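Local coordinates for protein (alpha-2u-globulin) (Rattus norvegicus, PDB 2A2U), which probably binds small hydrophobic ligands as a lipocalin, and also forms a complex with a hyaline droplet inducer, at residues L29-L34 with I64-N69; S40-S45 with D165-L170; T132-V137 with E158-T163. One frame throughout, in Å; residues are numbered along the deposited sequence.

Overall arrangement
Interactions 2 and 3 are neighbours, with centres about 10 Å apart. Interaction 1 lies on the opposite side of the chain's centre, its own centre about 24 Å from both. All three reach one curled antiparallel sheet. Interaction 2 is buried and joins strand 36-44 to the short strand 167-169 by backbone hydrogen bonds. Interaction 3 is partly buried. It sets side chains of strand 131-140, another neighbour of strand 36-44, against the loop after helix 147-158, and includes a sulfur-aromatic contact. Ser45 OG to Gln134 O is a probable hydrogen bond between the two. Interaction 1, also partly buried, is mainly apolar packing of the loop before strand 36-44 on strand 60-67.

Interaction 1 of 3, residues L29-L34 with I64-N69; sequences LDVAKL and IDVLEN
Val66 carries most of this contact, packing against the turn made by Val31 to Leu34. The apolar part is loose. Val66 CG1 lies 4.4 Å from Val31 CG1, so the two valines meet methyl to methyl. The same CG1 also reaches the backbone of the turn, 4.2 Å from Ala32 CA.

The closer approaches are of carbon to carbonyl oxygen. With CG1 of Val66 opposite its own backbone N (chi1 177°), CG2 stands next to that N and comes within 3.3 Å of Val31 O. This oxygen already accepts Leu34 N at 3.0 Å, a bond that closes the 3-10 turn. Further along, Leu34 O rests 3.8 Å from Ile64 CB.

Polar bonds do not cross between the two segments. Leu34 O is taken by Trp38 NE1, and Ile64 O by Asn35 ND2. Within 29-34, Lys33 NZ and Asp30 OD2 form only a long salt bridge of 3.9 Å.

Neighbouring strands extend the apolar cluster. Leu71 touches both Val31 and Val66, Leu34 packs on Val120, and Ile64 on Phe122 and Phe73.

A short 3-10 segment just ahead of the first barrel strand is a hallmark of lipocalins, where it closes one end of the barrel. The Gly-X-Trp signature of the family follows here at Gly36 and Trp38.

Interaction 2 of 3, residues S40-S45 with D165-L170; sequences SIVVAS and DNIIDL
The Asp169 carboxylate and the peptide carbonyl of Ile41 meet as two acceptors, OD1 standing 3.2 Å from Ile41 O. The carboxylate has other partners: Thr171 OG1 bonds OD1, and Lys150 NZ forms a salt bridge with OD2. The Asn166 amide bonds Asn46 OD1 through ND2, while its CB rests against Ser45 O.

One face of the paired strands bears Val42, Ala44, Ile167 and Asp169, and meets Phe153 and Cys157 of helix 147-158. The other bears Val43 and Ile168. Val42 CG1, opposite its backbone N (chi1 180°), is swung across to Ile167 CG2 at 3.5 Å and lies close to Ile168 O. Replacing Val42 with an alanine would probably open a gap beside Ile167 CG2. On the other face Val43 CG1 meets Leu170 CD1 at 3.7 Å.

The strands run antiparallel. Val43 and Ile168 form the hydrogen-bonded pair, Val43 N to Ile168 O at 2.9 Å and Ile168 N to Val43 O at 2.7 Å. Both bonds are fairly straight. Leu170 N to Ile41 O (2.9 Å) is more bent, at 135°, beside the classic beta bulge where Ile41 and Val42 both face Leu138. Ser45 N to Asn166 O is longer, 3.3 Å.

Main-chain bonds thus set the register, mostly apolar side chains pack on both faces, and Ser40 OG, Ser45 OG, Asn166 ND2 and the Asp169 carboxylate find their partners beyond the two segments.

Interaction 3 of 3, residues T132-V137 with E158-T163; sequences TFQLMV and EAHGIT
Met136 sends CG away from its own carbonyl carbon (chi1 -85°) and the chain runs on extended, which carries SD to His160; the bend at chi3 turns only the terminal methyl. Gln134, two residues earlier on the same side of the strand, starts off in the same way and also runs on extended, and its amide reaches the loop.

The sulfur sits 3.9 Å from His160 CG. It lies 4.3 Å from the centroid of the ring and 33° off the normal, an oblique sulfur-aromatic contact. Beside it, Gln134 OE1 comes within 3.6 Å of His160 CB. The amide plane stands nearly upright to the ring, the two being 83° apart. OE1 is hydrogen-bonded to His123 NE2, which probably helps to hold this end of the side chain. The His123 ring also meets the ring of His160.

The loop follows the lipocalin helix that packs on the outside of the barrel. Helix 147-158 finishes in a Schellman motif, with Gly161 at positive phi as the C-prime residue. Gly161 N bonds Glu158 O at 3.1 Å, closing a type I turn, and Ile162 N goes back to Cys157 O. The chain then reverses towards strand 167-169.

Ile162 is the buried apolar residue of the loop. Its CD1 is 4.3 Å from Gln134 CB and equally 4.3 Å from Met136 SD, so it bridges the two side chains near the strand. It also packs on Ala44 of strand 36-44. Leu112 touches both Met136 and His160, and Asn46 OD1 accepts Thr163 N.

Interaction 1 of 3, residues L29-L34 with I64-N69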
# COMPACT_ATOMS: atom_id res chain seq x y z
N LEU A 29 -14.90 9.91 22.01
CA LEU A 29 -15.51 9.34 20.82
C LEU A 29 -15.55 7.81 20.85
O LEU A 29 -14.74 7.17 21.52
CB LEU A 29 -14.73 9.80 19.60
CG LEU A 29 -15.30 9.29 18.28
CD1 LEU A 29 -16.46 10.16 17.86
CD2 LEU A 29 -14.23 9.27 17.22
N ASP A 30 -16.50 7.24 20.12
CA ASP A 30 -16.68 5.81 19.99
C ASP A 30 -16.71 5.60 18.47
O ASP A 30 -17.78 5.51 17.86
CB ASP A 30 -18.01 5.37 20.62
CG ASP A 30 -18.21 3.86 20.57
OD1 ASP A 30 -17.31 3.14 20.10
OD2 ASP A 30 -19.28 3.39 20.99
N VAL A 31 -15.52 5.56 17.88
CA VAL A 31 -15.34 5.41 16.44
C VAL A 31 -16.10 4.25 15.81
O VAL A 31 -16.45 4.28 14.64
CB VAL A 31 -13.83 5.33 16.07
CG1 VAL A 31 -13.25 4.00 16.47
CG2 VAL A 31 -13.63 5.58 14.59
N ALA A 32 -16.40 3.24 16.62
CA ALA A 32 -17.14 2.07 16.15
C ALA A 32 -18.50 2.46 15.57
O ALA A 32 -18.97 1.83 14.63
CB ALA A 32 -17.33 1.09 17.27
N LYS A 33 -19.11 3.49 16.14
CA LYS A 33 -20.42 3.95 15.69
C LYS A 33 -20.40 4.76 14.41
O LYS A 33 -21.46 5.14 13.91
CB LYS A 33 -21.08 4.76 16.79
CG LYS A 33 -21.46 3.96 17.99
CD LYS A 33 -22.00 4.87 19.04
CE LYS A 33 -22.45 4.10 20.26
NZ LYS A 33 -22.85 5.03 21.35
N LEU A 34 -19.22 5.05 13.89
CA LEU A 34 -19.08 5.82 12.65
C LEU A 34 -19.23 4.91 11.44
O LEU A 34 -19.30 5.38 10.31
CB LEU A 34 -17.72 6.51 12.61
CG LEU A 34 -17.47 7.57 13.68
CD1 LEU A 34 -16.05 8.05 13.59
CD2 LEU A 34 -18.43 8.74 13.47
N ILE A 64 -18.06 4.59 5.35
CA ILE A 64 -16.90 4.55 6.22
C ILE A 64 -16.89 3.19 6.93
O ILE A 64 -17.90 2.79 7.50
CB ILE A 64 -16.96 5.65 7.31
CG1 ILE A 64 -16.73 7.02 6.68
CG2 ILE A 64 -15.92 5.39 8.40
CD1 ILE A 64 -16.71 8.16 7.67
N ASP A 65 -15.77 2.48 6.82
CA ASP A 65 -15.61 1.18 7.46
C ASP A 65 -14.68 1.30 8.64
O ASP A 65 -13.67 1.99 8.57
CB ASP A 65 -15.03 0.16 6.48
CG ASP A 65 -16.02 -0.29 5.45
OD1 ASP A 65 -17.07 -0.83 5.85
OD2 ASP A 65 -15.76 -0.11 4.25
N VAL A 66 -15.02 0.67 9.74
CA VAL A 66 -14.17 0.74 10.91
C VAL A 66 -13.37 -0.56 10.97
O VAL A 66 -13.94 -1.63 11.19
CB VAL A 66 -15.01 1.01 12.17
CG1 VAL A 66 -14.15 1.01 13.40
CG2 VAL A 66 -15.70 2.37 12.04
N LEU A 67 -12.07 -0.47 10.71
CA LEU A 67 -11.17 -1.63 10.68
C LEU A 67 -10.23 -1.66 11.88
O LEU A 67 -10.38 -0.89 12.82
CB LEU A 67 -10.36 -1.58 9.39
CG LEU A 67 -11.13 -1.18 8.14
CD1 LEU A 67 -10.19 -0.84 7.01
CD2 LEU A 67 -12.09 -2.30 7.72
N GLU A 68 -9.24 -2.56 11.85
CA GLU A 68 -8.27 -2.66 12.94
C GLU A 68 -7.26 -1.52 12.94
O GLU A 68 -6.42 -1.42 12.04
CB GLU A 68 -7.52 -3.97 12.89
CG GLU A 68 -8.36 -5.15 13.25
CD GLU A 68 -8.86 -5.13 14.67
OE1 GLU A 68 -8.24 -4.48 15.54
OE2 GLU A 68 -9.88 -5.80 14.93
N ASN A 69 -7.31 -0.69 13.98
CA ASN A 69 -6.39 0.45 14.12
C ASN A 69 -6.48 1.40 12.91
O ASN A 69 -5.54 2.13 12.63
CB ASN A 69 -4.93 -0.03 14.28
CG ASN A 69 -4.73 -0.95 15.47
OD1 ASN A 69 -5.04 -0.60 16.61
ND2 ASN A 69 -4.17 -2.13 15.22

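Interaction 2 of 3, residues S40-S45 with D165-L170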
# COMPACT_ATOMS: atom_id res chain seq x y z
N SER A 40 -21.35 13.49 1.47
CA SER A 40 -20.63 14.76 1.55
C SER A 40 -21.64 15.89 1.50
O SER A 40 -22.39 16.00 0.53
CB SER A 40 -19.63 14.89 0.41
OG SER A 40 -18.51 14.05 0.64
N ILE A 41 -21.66 16.71 2.54
CA ILE A 41 -22.60 17.82 2.61
C ILE A 41 -21.93 19.18 2.36
O ILE A 41 -22.34 19.91 1.46
CB ILE A 41 -23.34 17.82 3.97
CG1 ILE A 41 -23.84 16.41 4.31
CG2 ILE A 41 -24.48 18.82 3.95
CD1 ILE A 41 -24.74 15.77 3.26
N VAL A 42 -20.92 19.52 3.16
CA VAL A 42 -20.21 20.79 3.02
C VAL A 42 -18.71 20.60 3.21
O VAL A 42 -18.29 19.89 4.12
CB VAL A 42 -20.70 21.82 4.08
CG1 VAL A 42 -19.97 23.13 3.93
CG2 VAL A 42 -22.19 22.04 3.96
N VAL A 43 -17.92 21.18 2.32
CA VAL A 43 -16.46 21.12 2.40
C VAL A 43 -15.96 22.56 2.46
O VAL A 43 -16.52 23.43 1.81
CB VAL A 43 -15.81 20.42 1.17
CG1 VAL A 43 -16.29 18.99 1.07
CG2 VAL A 43 -16.14 21.16 -0.10
N ALA A 44 -14.90 22.80 3.22
CA ALA A 44 -14.38 24.14 3.34
C ALA A 44 -12.87 24.12 3.48
O ALA A 44 -12.33 23.34 4.26
CB ALA A 44 -14.98 24.82 4.54
N SER A 45 -12.20 24.96 2.70
CA SER A 45 -10.75 25.07 2.73
C SER A 45 -10.37 26.44 2.24
O SER A 45 -10.98 26.94 1.30
CB SER A 45 -10.10 24.03 1.81
OG SER A 45 -8.68 24.15 1.85
N ASP A 165 -16.34 32.50 2.54
CA ASP A 165 -16.27 32.49 1.07
C ASP A 165 -15.66 31.17 0.57
O ASP A 165 -15.79 30.83 -0.60
CB ASP A 165 -15.44 33.68 0.57
CG ASP A 165 -15.53 33.88 -0.94
OD1 ASP A 165 -16.25 33.15 -1.64
OD2 ASP A 165 -14.87 34.81 -1.45
N ASN A 166 -15.02 30.43 1.47
CA ASN A 166 -14.39 29.17 1.09
C ASN A 166 -15.12 27.94 1.58
O ASN A 166 -14.61 26.82 1.49
CB ASN A 166 -12.93 29.18 1.53
CG ASN A 166 -12.14 30.28 0.86
OD1 ASN A 166 -12.23 30.47 -0.35
ND2 ASN A 166 -11.40 31.05 1.65
N ILE A 167 -16.33 28.15 2.08
CA ILE A 167 -17.17 27.06 2.56
C ILE A 167 -18.10 26.71 1.41
O ILE A 167 -18.86 27.55 0.96
CB ILE A 167 -18.00 27.51 3.79
CG1 ILE A 167 -17.07 28.08 4.86
CG2 ILE A 167 -18.71 26.32 4.38
CD1 ILE A 167 -17.77 28.50 6.14
N ILE A 168 -18.00 25.50 0.89
CA ILE A 168 -18.82 25.07 -0.24
C ILE A 168 -19.85 24.01 0.11
O ILE A 168 -19.51 23.00 0.72
CB ILE A 168 -17.94 24.55 -1.40
CG1 ILE A 168 -17.03 25.67 -1.92
CG2 ILE A 168 -18.81 24.01 -2.52
CD1 ILE A 168 -16.11 25.27 -3.07
N ASP A 169 -21.10 24.27 -0.24
CA ASP A 169 -22.21 23.34 0.01
C ASP A 169 -22.36 22.44 -1.22
O ASP A 169 -22.88 22.87 -2.25
CB ASP A 169 -23.50 24.14 0.28
CG ASP A 169 -24.68 23.25 0.68
OD1 ASP A 169 -24.60 22.01 0.54
OD2 ASP A 169 -25.70 23.80 1.15
N LEU A 170 -21.93 21.19 -1.08
CA LEU A 170 -21.98 20.23 -2.18
C LEU A 170 -23.36 19.64 -2.45
O LEU A 170 -23.53 18.96 -3.47
CB LEU A 170 -21.00 19.09 -1.94
CG LEU A 170 -19.51 19.38 -1.79
CD1 LEU A 170 -18.78 18.08 -1.56
CD2 LEU A 170 -18.99 20.06 -3.04

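Interaction 3 of 3, residues T132-V137 with E158-T163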
# COMPACT_ATOMS: atom_id res chain seq x y z
N THR A 132 1.40 23.33 3.26
CA THR A 132 0.30 22.77 4.03
C THR A 132 -0.97 23.57 3.82
O THR A 132 -0.94 24.69 3.31
CB THR A 132 0.59 22.78 5.54
OG1 THR A 132 0.69 24.13 6.00
CG2 THR A 132 1.87 22.04 5.86
N PHE A 133 -2.10 22.98 4.20
CA PHE A 133 -3.40 23.64 4.12
C PHE A 133 -4.43 22.88 4.92
O PHE A 133 -4.32 21.67 5.10
CB PHE A 133 -3.86 23.88 2.66
CG PHE A 133 -4.36 22.65 1.94
CD1 PHE A 133 -5.67 22.22 2.10
CD2 PHE A 133 -3.53 21.96 1.06
CE1 PHE A 133 -6.15 21.11 1.40
CE2 PHE A 133 -4.00 20.85 0.36
CZ PHE A 133 -5.31 20.43 0.53
N GLN A 134 -5.38 23.62 5.48
CA GLN A 134 -6.45 23.04 6.27
C GLN A 134 -7.63 22.69 5.38
O GLN A 134 -7.87 23.32 4.35
CB GLN A 134 -6.92 24.02 7.33
CG GLN A 134 -5.97 24.22 8.48
CD GLN A 134 -6.61 25.01 9.58
OE1 GLN A 134 -7.66 24.63 10.10
NE2 GLN A 134 -6.01 26.13 9.94
N LEU A 135 -8.39 21.69 5.82
CA LEU A 135 -9.58 21.24 5.13
C LEU A 135 -10.58 20.78 6.18
O LEU A 135 -10.21 20.08 7.11
CB LEU A 135 -9.26 20.06 4.22
CG LEU A 135 -10.52 19.51 3.56
CD1 LEU A 135 -10.96 20.45 2.47
CD2 LEU A 135 -10.25 18.17 2.98
N MET A 136 -11.83 21.18 6.05
CA MET A 136 -12.86 20.77 6.99
C MET A 136 -14.07 20.26 6.24
O MET A 136 -14.50 20.86 5.27
CB MET A 136 -13.23 21.91 7.93
CG MET A 136 -12.30 21.98 9.10
SD MET A 136 -12.69 23.26 10.25
CE MET A 136 -14.10 22.58 11.04
N VAL A 137 -14.58 19.11 6.66
CA VAL A 137 -15.74 18.54 5.99
C VAL A 137 -16.84 18.12 6.95
O VAL A 137 -16.58 17.76 8.10
CB VAL A 137 -15.36 17.32 5.13
CG1 VAL A 137 -14.53 17.75 3.95
CG2 VAL A 137 -14.58 16.33 5.95
N GLU A 158 -14.81 29.08 10.56
CA GLU A 158 -14.33 30.42 10.87
C GLU A 158 -13.41 30.37 12.08
O GLU A 158 -12.39 31.07 12.12
CB GLU A 158 -15.49 31.36 11.13
CG GLU A 158 -16.46 31.43 9.98
CD GLU A 158 -17.29 32.68 10.01
OE1 GLU A 158 -17.71 33.11 11.11
OE2 GLU A 158 -17.52 33.25 8.93
N ALA A 159 -13.75 29.53 13.05
CA ALA A 159 -12.94 29.38 14.25
C ALA A 159 -11.59 28.73 13.92
O ALA A 159 -10.73 28.61 14.78
CB ALA A 159 -13.69 28.53 15.27
N HIS A 160 -11.44 28.30 12.67
CA HIS A 160 -10.21 27.67 12.20
C HIS A 160 -9.59 28.43 11.04
O HIS A 160 -8.91 27.86 10.20
CB HIS A 160 -10.46 26.22 11.81
CG HIS A 160 -10.74 25.32 12.97
ND1 HIS A 160 -9.76 24.59 13.59
CD2 HIS A 160 -11.89 25.07 13.65
CE1 HIS A 160 -10.28 23.93 14.61
NE2 HIS A 160 -11.57 24.21 14.66
N GLY A 161 -9.88 29.73 10.98
CA GLY A 161 -9.33 30.56 9.94
C GLY A 161 -9.89 30.43 8.54
O GLY A 161 -9.43 31.14 7.65
N ILE A 162 -10.86 29.55 8.32
CA ILE A 162 -11.43 29.42 6.98
C ILE A 162 -12.62 30.37 6.84
O ILE A 162 -13.56 30.32 7.63
CB ILE A 162 -11.84 27.96 6.67
CG1 ILE A 162 -10.62 27.05 6.82
CG2 ILE A 162 -12.37 27.86 5.25
CD1 ILE A 162 -10.96 25.61 7.11
N THR A 163 -12.52 31.27 5.87
CA THR A 163 -13.55 32.28 5.62
C THR A 163 -14.82 31.69 5.01
O THR A 163 -14.77 30.67 4.31
CB THR A 163 -13.03 33.41 4.69
OG1 THR A 163 -12.82 32.89 3.37
CG2 THR A 163 -11.70 33.94 5.20